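Local structure of galactose-binding like protein (Bacteroides thetaiotaomicron, 7M1A) at residues Gly24-Val29 / Ala56-Asp61; Gln14-Val19 / Tyr153-Cys158; Glu79-Phe82 / Met86-Arg89. The protein is a SusE-like protein that probably binds carbohydrate, perhaps galactose, through this C-terminal, calcium-containing domain. All blocks are in the same frame, centred on the assembly; numbering follows the deposited sequence.

Contact 1: residues Gly24-Val29 / Ala56-Asp61; sequences GKMEYV and AVFTFD. With CA (calcium ion), chain F.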
ATOM      1  N   GLY A  24     -10.913  -4.643   1.659  1.00  9.62           N
ATOM      2  CA  GLY A  24     -10.573  -3.599   0.697  1.00  9.68           C
ATOM      3  C   GLY A  24      -9.076  -3.424   0.541  1.00  8.48           C
ATOM      4  O   GLY A  24      -8.292  -3.965   1.308  1.00 11.37           O
ATOM      5  N   LYS A  25      -8.704  -2.674  -0.497  1.00  7.28           N
ATOM      6  CA  LYS A  25      -7.302  -2.350  -0.759  1.00  6.75           C
ATOM      7  C   LYS A  25      -7.305  -1.171  -1.708  1.00  5.91           C
ATOM      8  O   LYS A  25      -8.151  -1.004  -2.591  1.00  5.79           O
ATOM      9  CB  LYS A  25      -6.595  -3.506  -1.523  1.00  8.36           C
ATOM     10  CG  LYS A  25      -5.091  -3.381  -1.346  1.00  9.89           C
ATOM     11  CD  LYS A  25      -4.570  -3.741   0.023  1.00 11.02           C
ATOM     12  CE  LYS A  25      -3.054  -3.423   0.080  1.00 11.50           C
ATOM     13  NZ  LYS A  25      -2.666  -2.003  -0.280  1.00 10.12           N
HETATM   14  N   MSE A  26      -6.360  -0.248  -1.496  1.00  5.90           N
HETATM   15  CA  MSE A  26      -6.346   0.974  -2.269  1.00  6.93           C
HETATM   16  C   MSE A  26      -6.260   0.641  -3.770  1.00  6.41           C
HETATM   17  O   MSE A  26      -6.894   1.309  -4.590  1.00  6.61           O
HETATM   18  CB  MSE A  26      -5.219   1.947  -1.857  1.00  8.13           C
HETATM   19  CG  MSE A  26      -5.566   3.368  -2.473  1.00  5.74           C
HETATM   20 SE   MSE A  26      -4.152   4.670  -2.070  0.68  2.18          SE
HETATM   21  CE  MSE A  26      -4.278   4.639  -0.087  1.00  7.44           C
ATOM     22  N   GLU A  27      -5.410  -0.384  -4.135  1.00  6.11           N
ATOM     23  CA  GLU A  27      -5.181  -0.673  -5.544  1.00  6.95           C
ATOM     24  C   GLU A  27      -6.489  -1.083  -6.222  1.00  6.68           C
ATOM     25  O   GLU A  27      -6.561  -1.053  -7.427  1.00  7.82           O
ATOM     26  CB  GLU A  27      -4.182  -1.839  -5.645  1.00  7.71           C
ATOM     27  CG  GLU A  27      -2.716  -1.489  -5.282  1.00  7.49           C
ATOM     28  CD  GLU A  27      -2.352  -1.421  -3.830  1.00  7.44           C
ATOM     29  OE1 GLU A  27      -3.203  -1.603  -2.905  1.00  9.10           O
ATOM     30  OE2 GLU A  27      -1.097  -1.265  -3.608  1.00  8.28           O
ATOM     31  N   TYR A  28      -7.507  -1.484  -5.441  1.00  6.17           N
ATOM     32  CA  TYR A  28      -8.755  -1.865  -6.089  1.00  5.85           C
ATOM     33  C   TYR A  28      -9.524  -0.690  -6.694  1.00  6.43           C
ATOM     34  O   TYR A  28     -10.482  -0.962  -7.472  1.00  7.32           O
ATOM     35  CB  TYR A  28      -9.634  -2.630  -5.067  1.00  6.97           C
ATOM     36  CG  TYR A  28      -9.068  -3.937  -4.544  1.00  6.26           C
ATOM     37  CD1 TYR A  28      -8.048  -4.632  -5.207  1.00  8.10           C
ATOM     38  CD2 TYR A  28      -9.533  -4.463  -3.349  1.00  7.37           C
ATOM     39  CE1 TYR A  28      -7.558  -5.808  -4.671  1.00  8.91           C
ATOM     40  CE2 TYR A  28      -9.096  -5.678  -2.819  1.00  8.80           C
ATOM     41  CZ  TYR A  28      -8.149  -6.366  -3.532  1.00  8.22           C
ATOM     42  OH  TYR A  28      -7.616  -7.496  -2.974  1.00 11.32           O
ATOM     43  N   VAL A  29      -9.151   0.569  -6.330  1.00  6.69           N
ATOM     44  CA  VAL A  29      -9.865   1.706  -6.925  1.00  5.92           C
ATOM     45  C   VAL A  29      -9.150   2.204  -8.179  1.00  5.41           C
ATOM     46  O   VAL A  29      -9.598   3.159  -8.767  1.00  5.80           O
ATOM     47  CB  VAL A  29     -10.169   2.837  -5.937  1.00  5.21           C
ATOM     48  CG1 VAL A  29     -10.958   2.304  -4.742  1.00  7.18           C
ATOM     49  CG2 VAL A  29      -8.941   3.660  -5.528  1.00  6.56           C
ATOM     50  N   ALA A  56     -11.576  11.473   6.608  1.00  7.94           N
ATOM     51  CA  ALA A  56     -10.630  10.429   6.225  1.00  8.60           C
ATOM     52  C   ALA A  56      -9.753  11.001   5.122  1.00  7.10           C
ATOM     53  O   ALA A  56     -10.196  11.712   4.241  1.00  8.98           O
ATOM     54  CB  ALA A  56     -11.328   9.217   5.672  1.00  9.53           C
ATOM     55  N   VAL A  57      -8.458  10.626   5.155  1.00  7.96           N
ATOM     56  CA  VAL A  57      -7.484  11.085   4.164  1.00  7.07           C
ATOM     57  C   VAL A  57      -6.688   9.873   3.669  1.00  6.58           C
ATOM     58  O   VAL A  57      -6.196   9.132   4.480  1.00  8.27           O
ATOM     59  CB  VAL A  57      -6.566  12.196   4.740  1.00  9.18           C
ATOM     60  CG1 VAL A  57      -5.426  12.551   3.792  1.00 11.97           C
ATOM     61  CG2 VAL A  57      -7.343  13.391   5.207  1.00 11.76           C
ATOM     62  N   PHE A  58      -6.467   9.778   2.346  1.00  6.77           N
ATOM     63  CA  PHE A  58      -5.485   8.782   1.901  1.00  5.90           C
ATOM     64  C   PHE A  58      -4.783   9.368   0.667  1.00  5.26           C
ATOM     65  O   PHE A  58      -5.191  10.390   0.093  1.00  6.37           O
ATOM     66  CB  PHE A  58      -6.165   7.422   1.642  1.00  7.10           C
ATOM     67  CG  PHE A  58      -7.152   7.415   0.520  1.00  6.79           C
ATOM     68  CD1 PHE A  58      -6.778   7.278  -0.809  1.00  7.60           C
ATOM     69  CD2 PHE A  58      -8.506   7.668   0.802  1.00  7.92           C
ATOM     70  CE1 PHE A  58      -7.695   7.329  -1.852  1.00  8.00           C
ATOM     71  CE2 PHE A  58      -9.438   7.739  -0.236  1.00  8.71           C
ATOM     72  CZ  PHE A  58      -9.048   7.621  -1.572  1.00  8.57           C
ATOM     73  N   THR A  59      -3.638   8.732   0.335  1.00  5.97           N
ATOM     74  CA  THR A  59      -2.651   9.339  -0.540  1.00  5.15           C
ATOM     75  C   THR A  59      -2.205   8.294  -1.571  1.00  5.61           C
ATOM     76  O   THR A  59      -1.966   7.122  -1.235  1.00  6.65           O
ATOM     77  CB  THR A  59      -1.446   9.746   0.299  1.00  6.07           C
ATOM     78  OG1 THR A  59      -1.834  10.577   1.409  1.00  6.32           O
ATOM     79  CG2 THR A  59      -0.414  10.506  -0.504  1.00  7.73           C
ATOM     80  N   PHE A  60      -1.896   8.739  -2.803  1.00  5.89           N
ATOM     81  CA  PHE A  60      -1.354   7.835  -3.824  1.00  5.48           C
ATOM     82  C   PHE A  60      -0.558   8.619  -4.856  1.00  5.51           C
ATOM     83  O   PHE A  60      -0.541   9.834  -4.839  1.00  6.92           O
ATOM     84  CB  PHE A  60      -2.429   6.949  -4.460  1.00  6.52           C
ATOM     85  CG  PHE A  60      -3.552   7.667  -5.136  1.00  5.54           C
ATOM     86  CD1 PHE A  60      -4.620   8.162  -4.394  1.00  5.35           C
ATOM     87  CD2 PHE A  60      -3.591   7.869  -6.526  1.00  6.51           C
ATOM     88  CE1 PHE A  60      -5.749   8.740  -5.018  1.00  6.31           C
ATOM     89  CE2 PHE A  60      -4.702   8.503  -7.148  1.00  7.71           C
ATOM     90  CZ  PHE A  60      -5.763   8.915  -6.400  1.00  7.46           C
ATOM     91  N   ASP A  61       0.159   7.898  -5.707  1.00  7.40           N
ATOM     92  CA  ASP A  61       1.104   8.411  -6.686  1.00  6.36           C
ATOM     93  C   ASP A  61       0.529   8.010  -8.031  1.00  6.12           C
ATOM     94  O   ASP A  61       0.268   6.805  -8.284  1.00  7.28           O
ATOM     95  CB  ASP A  61       2.432   7.733  -6.384  1.00  6.86           C
ATOM     96  CG  ASP A  61       3.622   8.092  -7.225  1.00  7.13           C
ATOM     97  OD1 ASP A  61       3.489   8.752  -8.267  1.00  8.61           O
ATOM     98  OD2 ASP A  61       4.749   7.755  -6.761  1.00  9.18           O
TER
HETATM   99 CA    CA F 404     -12.174  -0.864  -8.984  1.00  8.73          CA
HETATM  100  O   HOH W   1     -13.187  -2.876  -8.315  1.00  9.40           O
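Selenomethionine M26 carries nearly all of this contact, meeting the side chains of F58 and F60 and the backbone O of T59. Its apolar contacts come from the last two atoms of the chain: CE lies 3.7 Å from CD1 of F58, and SE lies 3.7 Å from CB of F60. SE also makes Met-aromatic contacts with both rings, oblique in each case, 66° off the F58 ring normal and 60° off that of F60. SE of M26 lies 3.4 Å from O of T59, the residue between the two phenylalanines in sequence.

F58 and F60 also touch strand 169-176 of the other sheet, so their rings face the interior of a β-sandwich, consistent with a galactose-binding-like domain, and M26 packs beside them, next to E10 of strand 9-11.

Polar links hold the M26 turn in shape. N of V29 is 2.9 Å from O of M26, a 3-10 bond. NZ of K25 makes a 2.7 Å salt bridge to the syn lone pair of OE1 of E27 and another to E10 of the second subunit, while CB of K25 covers the centre of the Y28 ring. In the same turn, O of Y28 binds calcium at 2.3 Å, together with N31, R33, T171, E172 and a water.

Contact 2: residues Gln14-Val19 / Tyr153-Cys158; sequences QNDSRV and YIRIKC
D16 and R155 mark the closest approach of the two backbones, yet their CA atoms remain 9.6 Å apart. The segment 14-19 is an irregular loop, turned at N15 by a left-handed backbone conformation, whereas 153-158 is a regular strand. Strand 56-61 runs between them: S17 pairs with V57 on one side of it and I154 with F60 on the other. The gap is bridged by side chains, mostly by the length of R155.

R155 does so through a bend at chi3 (135°), which swings the guanidinium toward the loop. Its NH2 donates to OD1 of D16 over 2.8 Å, with an N-H...O angle of 145°. The oxygen is met on its syn side, a little out of the carboxylate plane. With the planes of the two groups 48° apart, one bond links them. NE of R155 bonds OG1 of T59, whose hydroxyl also bonds OD2 of D16; NH1 reaches O of G104, and W106 makes a cation-pi contact with the group.

A leucine in place of R155 would probably leave the D16 carboxylate without its charged mate and G104 O without this donor. Both residues are buried, so pairing the charges, with T59 and N of L13 engaging OD2, is likely to lower the cost of burying the carboxylate and to favour its ionised form.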
ATOM      1  N   GLN A  14       1.950   9.713   7.480  1.00  8.53           N
ATOM      2  CA  GLN A  14       1.475   9.603   8.879  1.00  8.74           C
ATOM      3  C   GLN A  14       0.100  10.223   8.982  1.00  8.52           C
ATOM      4  O   GLN A  14      -0.153  11.308   8.407  1.00 11.67           O
ATOM      5  CB  GLN A  14       2.405  10.504   9.733  1.00 12.20           C
ATOM      6  CG  GLN A  14       2.324  10.324  11.260  1.00 15.75           C
ATOM      7  CD  GLN A  14       3.240  11.288  11.987  1.00 29.23           C
ATOM      8  OE1 GLN A  14       4.210  11.829  11.453  1.00 26.73           O
ATOM      9  NE2 GLN A  14       2.939  11.505  13.249  1.00 30.83           N
ATOM     10  N   ASN A  15      -0.710   9.590   9.801  1.00  9.81           N
ATOM     11  CA  ASN A  15      -2.108   9.974  10.082  1.00 11.09           C
ATOM     12  C   ASN A  15      -3.044   9.664   8.924  1.00 10.57           C
ATOM     13  O   ASN A  15      -4.223   9.944   9.061  1.00 12.10           O
ATOM     14  CB  ASN A  15      -2.210  11.427  10.609  1.00 12.68           C
ATOM     15  CG  ASN A  15      -1.444  11.582  11.889  1.00 16.88           C
ATOM     16  OD1 ASN A  15      -1.552  10.737  12.770  1.00 20.54           O
ATOM     17  ND2 ASN A  15      -0.664  12.635  11.939  1.00 24.00           N
ATOM     18  N   ASP A  16      -2.590   9.117   7.772  1.00  8.78           N
ATOM     19  CA  ASP A  16      -3.553   8.723   6.754  1.00  8.40           C
ATOM     20  C   ASP A  16      -4.469   7.634   7.314  1.00  7.18           C
ATOM     21  O   ASP A  16      -4.090   6.868   8.199  1.00  9.00           O
ATOM     22  CB  ASP A  16      -2.856   8.183   5.509  1.00  6.88           C
ATOM     23  CG  ASP A  16      -2.213   9.248   4.615  1.00  7.29           C
ATOM     24  OD1 ASP A  16      -2.461  10.459   4.854  1.00  9.10           O
ATOM     25  OD2 ASP A  16      -1.655   8.883   3.573  1.00  7.74           O
ATOM     26  N   SER A  17      -5.700   7.556   6.769  1.00  7.94           N
ATOM     27  CA  SER A  17      -6.645   6.513   7.152  1.00  6.45           C
ATOM     28  C   SER A  17      -6.221   5.205   6.467  1.00  7.66           C
ATOM     29  O   SER A  17      -5.901   5.185   5.283  1.00  9.76           O
ATOM     30  CB  SER A  17      -8.022   6.893   6.660  1.00  9.91           C
ATOM     31  OG  SER A  17      -8.486   8.039   7.393  1.00 14.31           O
ATOM     32  N   ARG A  18      -6.320   4.099   7.207  1.00  7.98           N
ATOM     33  CA  ARG A  18      -6.239   2.804   6.568  1.00  9.12           C
ATOM     34  C   ARG A  18      -7.511   2.583   5.746  1.00  8.90           C
ATOM     35  O   ARG A  18      -8.597   3.085   6.098  1.00 10.09           O
ATOM     36  CB  ARG A  18      -6.101   1.693   7.612  1.00 12.12           C
ATOM     37  CG  ARG A  18      -4.745   1.817   8.285  1.00 17.16           C
ATOM     38  CD  ARG A  18      -4.445   0.660   9.174  1.00 18.90           C
ATOM     39  NE  ARG A  18      -3.157   0.800   9.836  1.00 21.99           N
ATOM     40  CZ  ARG A  18      -2.051   0.145   9.580  1.00 14.95           C
ATOM     41  NH1 ARG A  18      -1.943  -0.585   8.477  1.00 16.62           N
ATOM     42  NH2 ARG A  18      -1.038   0.331  10.381  1.00 21.13           N
ATOM     43  N   VAL A  19      -7.374   1.889   4.604  1.00  7.60           N
ATOM     44  CA  VAL A  19      -8.519   1.782   3.688  1.00  6.82           C
ATOM     45  C   VAL A  19      -8.850   0.315   3.387  1.00  7.16           C
ATOM     46  O   VAL A  19      -9.384  -0.018   2.303  1.00  7.61           O
ATOM     47  CB  VAL A  19      -8.293   2.575   2.368  1.00  7.13           C
ATOM     48  CG1 VAL A  19      -8.083   4.095   2.640  1.00  8.29           C
ATOM     49  CG2 VAL A  19      -7.044   2.062   1.602  1.00  8.59           C
ATOM     50  N   TYR A 153       1.191  13.479  -7.343  1.00  7.51           N
ATOM     51  CA  TYR A 153       0.711  12.812  -6.132  1.00  7.38           C
ATOM     52  C   TYR A 153      -0.659  13.356  -5.800  1.00  7.62           C
ATOM     53  O   TYR A 153      -0.897  14.543  -6.061  1.00  7.53           O
ATOM     54  CB  TYR A 153       1.694  13.090  -4.986  1.00  7.40           C
ATOM     55  CG  TYR A 153       3.077  12.677  -5.388  1.00  8.11           C
ATOM     56  CD1 TYR A 153       3.498  11.331  -5.426  1.00 10.10           C
ATOM     57  CD2 TYR A 153       3.999  13.651  -5.776  1.00  8.47           C
ATOM     58  CE1 TYR A 153       4.809  11.021  -5.782  1.00 12.20           C
ATOM     59  CE2 TYR A 153       5.284  13.340  -6.192  1.00 10.90           C
ATOM     60  CZ  TYR A 153       5.683  12.008  -6.227  1.00 12.25           C
ATOM     61  OH  TYR A 153       6.968  11.696  -6.633  1.00 18.10           O
ATOM     62  N   ILE A 154      -1.491  12.493  -5.271  1.00  5.53           N
ATOM     63  CA  ILE A 154      -2.890  12.859  -5.033  1.00  6.34           C
ATOM     64  C   ILE A 154      -3.283  12.513  -3.614  1.00  5.92           C
ATOM     65  O   ILE A 154      -2.841  11.507  -3.056  1.00  5.97           O
ATOM     66  CB  ILE A 154      -3.811  12.099  -5.998  1.00  5.74           C
ATOM     67  CG1 ILE A 154      -3.515  12.498  -7.459  1.00  6.87           C
ATOM     68  CG2 ILE A 154      -5.300  12.364  -5.704  1.00  7.71           C
ATOM     69  CD1 ILE A 154      -3.879  13.893  -7.859  1.00  8.95           C
ATOM     70  N   ARG A 155      -4.142  13.339  -3.009  1.00  6.59           N
ATOM     71  CA  ARG A 155      -4.840  12.979  -1.787  1.00  6.04           C
ATOM     72  C   ARG A 155      -6.349  13.102  -2.022  1.00  5.87           C
ATOM     73  O   ARG A 155      -6.828  14.048  -2.698  1.00  9.30           O
ATOM     74  CB  ARG A 155      -4.430  13.795  -0.566  1.00  7.90           C
ATOM     75  CG  ARG A 155      -3.118  13.317  -0.018  1.00  9.73           C
ATOM     76  CD  ARG A 155      -2.652  14.309   1.052  1.00  9.59           C
ATOM     77  NE  ARG A 155      -2.217  13.409   2.162  1.00  8.43           N
ATOM     78  CZ  ARG A 155      -1.873  13.884   3.343  1.00  7.56           C
ATOM     79  NH1 ARG A 155      -1.840  15.204   3.573  1.00  9.33           N
ATOM     80  NH2 ARG A 155      -1.595  13.077   4.363  1.00  9.96           N
ATOM     81  N   ILE A 156      -7.094  12.189  -1.397  1.00  7.79           N
ATOM     82  CA  ILE A 156      -8.554  12.356  -1.318  1.00  7.85           C
ATOM     83  C   ILE A 156      -8.931  12.513   0.153  1.00  7.92           C
ATOM     84  O   ILE A 156      -8.428  11.811   1.028  1.00  8.47           O
ATOM     85  CB  ILE A 156      -9.273  11.203  -2.016  1.00 10.06           C
ATOM     86  CG1 ILE A 156      -9.058  11.382  -3.550  1.00 17.14           C
ATOM     87  CG2 ILE A 156     -10.770  11.165  -1.684  1.00 10.15           C
ATOM     88  CD1 ILE A 156      -9.602  10.262  -4.406  1.00 17.21           C
ATOM     89  N   LYS A 157      -9.716  13.585   0.437  1.00  7.56           N
ATOM     90  CA  LYS A 157     -10.227  13.872   1.780  1.00  6.65           C
ATOM     91  C   LYS A 157     -11.762  13.732   1.778  1.00  7.32           C
ATOM     92  O   LYS A 157     -12.429  14.390   0.989  1.00  8.60           O
ATOM     93  CB  LYS A 157      -9.771  15.280   2.164  1.00  9.97           C
ATOM     94  CG  LYS A 157     -10.222  15.768   3.548  1.00 11.53           C
ATOM     95  CD  LYS A 157      -9.920  17.316   3.767  1.00 19.14           C
ATOM     96  CE  LYS A 157     -10.092  17.647   5.231  1.00 22.70           C
ATOM     97  NZ  LYS A 157      -9.781  19.062   5.560  1.00 31.92           N
ATOM     98  N   CYS A 158     -12.303  12.894   2.689  1.00  7.77           N
ATOM     99  CA  CYS A 158     -13.751  12.705   2.778  1.00  8.69           C
ATOM    100  C   CYS A 158     -14.302  13.610   3.879  1.00  7.38           C
ATOM    101  O   CYS A 158     -14.150  13.301   5.079  1.00 10.23           O
ATOM    102  CB  CYS A 158     -14.080  11.235   3.043  1.00  7.62           C
ATOM    103  SG  CYS A 158     -15.874  11.066   2.833  1.00  9.51           S
TER

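Contact 3: residues Glu79-Phe82 / Met86-Arg89; sequences EKHF and MSPR. With EDO (1,2-ethanediol), chain C; EDO (1,2-ethanediol), chain E.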
ATOM      1  N   GLU A  79     -27.469  -1.051  -4.380  1.00 13.43           N
ATOM      2  CA  GLU A  79     -28.327  -0.123  -3.654  1.00 16.82           C
ATOM      3  C   GLU A  79     -27.868   0.128  -2.228  1.00 15.88           C
ATOM      4  O   GLU A  79     -28.088   1.251  -1.717  1.00 19.95           O
ATOM      5  CB  GLU A  79     -29.736  -0.672  -3.617  1.00 22.37           C
ATOM      6  CG  GLU A  79     -30.381  -0.576  -4.993  1.00 29.27           C
ATOM      7  CD  GLU A  79     -31.833  -1.014  -4.992  1.00 39.52           C
ATOM      8  OE1 GLU A  79     -32.471  -0.925  -6.070  1.00 46.30           O
ATOM      9  OE2 GLU A  79     -32.305  -1.449  -3.895  1.00 58.24           O
ATOM     10  N   LYS A  80     -27.126  -0.827  -1.647  1.00 14.13           N
ATOM     11  CA  LYS A  80     -26.586  -0.649  -0.300  1.00 14.68           C
ATOM     12  C   LYS A  80     -25.678   0.598  -0.264  1.00 13.38           C
ATOM     13  O   LYS A  80     -25.662   1.317   0.734  1.00 14.55           O
ATOM     14  CB  LYS A  80     -25.808  -1.904   0.116  1.00 16.71           C
ATOM     15  CG  LYS A  80     -25.140  -1.733   1.459  1.00 20.03           C
ATOM     16  CD  LYS A  80     -24.313  -2.942   1.894  1.00 20.57           C
ATOM     17  CE  LYS A  80     -24.001  -2.868   3.382  1.00 32.20           C
ATOM     18  NZ  LYS A  80     -23.151  -3.971   3.903  1.00 31.48           N
ATOM     19  N   HIS A  81     -24.975   0.899  -1.360  1.00 10.54           N
ATOM     20  CA  HIS A  81     -23.962   1.947  -1.398  1.00 10.44           C
ATOM     21  C   HIS A  81     -24.397   3.188  -2.173  1.00  9.65           C
ATOM     22  O   HIS A  81     -23.778   4.222  -2.019  1.00 12.24           O
ATOM     23  CB  HIS A  81     -22.618   1.393  -1.890  1.00  9.73           C
ATOM     24  CG  HIS A  81     -22.067   0.369  -0.968  1.00 10.14           C
ATOM     25  ND1 HIS A  81     -22.315  -0.928  -1.189  1.00 10.14           N
ATOM     26  CD2 HIS A  81     -21.186   0.440   0.079  1.00 11.54           C
ATOM     27  CE1 HIS A  81     -21.681  -1.667  -0.275  1.00 10.97           C
ATOM     28  NE2 HIS A  81     -20.973  -0.862   0.526  1.00 12.27           N
ATOM     29  N   PHE A  82     -25.418   3.135  -3.030  1.00 12.36           N
ATOM     30  CA  PHE A  82     -25.783   4.322  -3.797  1.00 10.76           C
ATOM     31  C   PHE A  82     -26.377   5.382  -2.852  1.00  9.91           C
ATOM     32  O   PHE A  82     -27.434   5.152  -2.229  1.00 12.29           O
ATOM     33  CB  PHE A  82     -26.817   3.981  -4.877  1.00 10.91           C
ATOM     34  CG  PHE A  82     -26.336   3.153  -6.041  1.00 12.59           C
ATOM     35  CD1 PHE A  82     -25.030   3.228  -6.477  1.00 12.77           C
ATOM     36  CD2 PHE A  82     -27.205   2.332  -6.749  1.00 18.43           C
ATOM     37  CE1 PHE A  82     -24.602   2.547  -7.614  1.00 15.42           C
ATOM     38  CE2 PHE A  82     -26.783   1.628  -7.880  1.00 21.95           C
ATOM     39  CZ  PHE A  82     -25.459   1.700  -8.302  1.00 17.08           C
HETATM   40  N   MSE A  86     -21.045   4.203   3.530  1.00  9.59           N
HETATM   41  CA  MSE A  86     -19.932   5.115   3.737  1.00  7.66           C
HETATM   42  C   MSE A  86     -19.516   5.746   2.395  1.00  7.79           C
HETATM   43  O   MSE A  86     -18.392   6.269   2.254  1.00  8.03           O
HETATM   44  CB  MSE A  86     -18.731   4.468   4.424  1.00  8.79           C
HETATM   45  CG  MSE A  86     -19.070   3.704   5.684  1.00 11.22           C
HETATM   46 SE   MSE A  86     -20.040   4.725   7.043  1.00 14.05          SE
HETATM   47  CE  MSE A  86     -21.572   3.530   7.252  1.00 14.90           C
ATOM     48  N   SER A  87     -20.383   5.701   1.384  1.00  8.23           N
ATOM     49  CA  SER A  87     -20.075   6.310   0.106  1.00  6.77           C
ATOM     50  C   SER A  87     -19.883   7.812   0.287  1.00  7.52           C
ATOM     51  O   SER A  87     -20.593   8.494   1.047  1.00  8.55           O
ATOM     52  CB  SER A  87     -21.200   6.055  -0.839  1.00  8.28           C
ATOM     53  OG  SER A  87     -21.347   4.646  -1.063  1.00  8.84           O
ATOM     54  N   PRO A  88     -18.918   8.421  -0.426  1.00  7.73           N
ATOM     55  CA  PRO A  88     -18.624   9.853  -0.167  1.00  6.70           C
ATOM     56  C   PRO A  88     -19.751  10.748  -0.683  1.00  7.47           C
ATOM     57  O   PRO A  88     -20.390  10.495  -1.729  1.00  9.17           O
ATOM     58  CB  PRO A  88     -17.299  10.049  -0.956  1.00  8.68           C
ATOM     59  CG  PRO A  88     -17.392   9.022  -2.079  1.00  6.97           C
ATOM     60  CD  PRO A  88     -18.049   7.804  -1.457  1.00  7.83           C
ATOM     61  N   ARG A  89     -19.994  11.828   0.085  1.00  8.41           N
ATOM     62  CA  ARG A  89     -20.992  12.830  -0.344  1.00  9.52           C
ATOM     63  C   ARG A  89     -20.303  14.171  -0.599  1.00  8.87           C
ATOM     64  O   ARG A  89     -20.508  14.773  -1.652  1.00 10.70           O
ATOM     65  CB  ARG A  89     -22.109  12.967   0.701  1.00  9.70           C
ATOM     66  CG  ARG A  89     -23.156  13.989   0.296  1.00 10.38           C
ATOM     67  CD  ARG A  89     -24.324  13.980   1.276  1.00 12.44           C
ATOM     68  NE  ARG A  89     -25.374  14.903   0.833  1.00 14.17           N
ATOM     69  CZ  ARG A  89     -26.493  15.126   1.519  1.00 16.11           C
ATOM     70  NH1 ARG A  89     -26.656  14.529   2.696  1.00 17.27           N
ATOM     71  NH2 ARG A  89     -27.460  15.868   0.993  1.00 17.74           N
TER
HETATM   72  C1  EDO C 401     -19.173  -4.017   1.895  1.00 22.87           C
HETATM   73  O1  EDO C 401     -18.873  -3.294   0.730  1.00 24.64           O
HETATM   74  C2  EDO C 401     -18.875  -3.010   2.870  1.00 19.60           C
HETATM   75  O2  EDO C 401     -19.723  -1.896   2.751  1.00 21.60           O
HETATM   76  C1  EDO E 403     -20.410  -0.439   6.242  1.00 22.77           C
HETATM   77  O1  EDO E 403     -19.954  -0.283   4.922  1.00 23.38           O
HETATM   78  C2  EDO E 403     -21.674  -1.270   6.292  1.00 27.45           C
HETATM   79  O2  EDO E 403     -21.380  -2.277   5.402  1.00 35.02           O
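S87 and H81 both have chi1 at -63°, their OG and CG lying beside their own backbone N and anti to the carbonyl carbon. For S87 this aims the hydroxyl at the preceding loop, where OG donates to O of H81 at 2.6 Å. The C=O...OG angle is 131° and the donor lies in the carbonyl plane, on a lone pair. OG of S87 also passes 3.6 Å from CB of H81. A second bond of OG, to O of N84, is weak.

CG of K80 lies over one face of the H81 imidazole, offset toward the rim. ND1 bonds OD1 of D78, which helps fix the ring's rotation. NE2 of H81 meets O2 of the chain C ethanediol at 2.8 Å in a nearly straight bond (166°), near the ring plane. NZ of K80 donates to O2 of the chain E ethanediol at 2.9 Å.

One diol is also bonded by D37 and the other by D85 and H46; both probably come from the crystallisation liquor. The bond from OG of S87 to O of H81 closes a short loop between strand 70-74 of one sheet and strand 88-96 of the other, beside a polar pocket that could suit a polyhydroxylated ligand, as in relatives whose ligands are held by loops at the sandwich end.

All three contacts are made by buried residues, but their settings differ. Contact 1 is apolar and lies between the sheets; contact 2 is charged and lies on the other side of strand 56-66, where V57 O receives S17 N at 2.8 Å. Along that strand F58 and F60 serve the first and T59 the second, as alternation in a strand allows. Both also touch the second subunit. Contact 3, centred about 17 and 19 Å from the centres of contacts 1 and 2, rests on one neutral hydrogen bond between loop residues, beside bound diols and without a subunit neighbour. Its P88 packs on C158 of contact 2, through adjacent strands of one sheet.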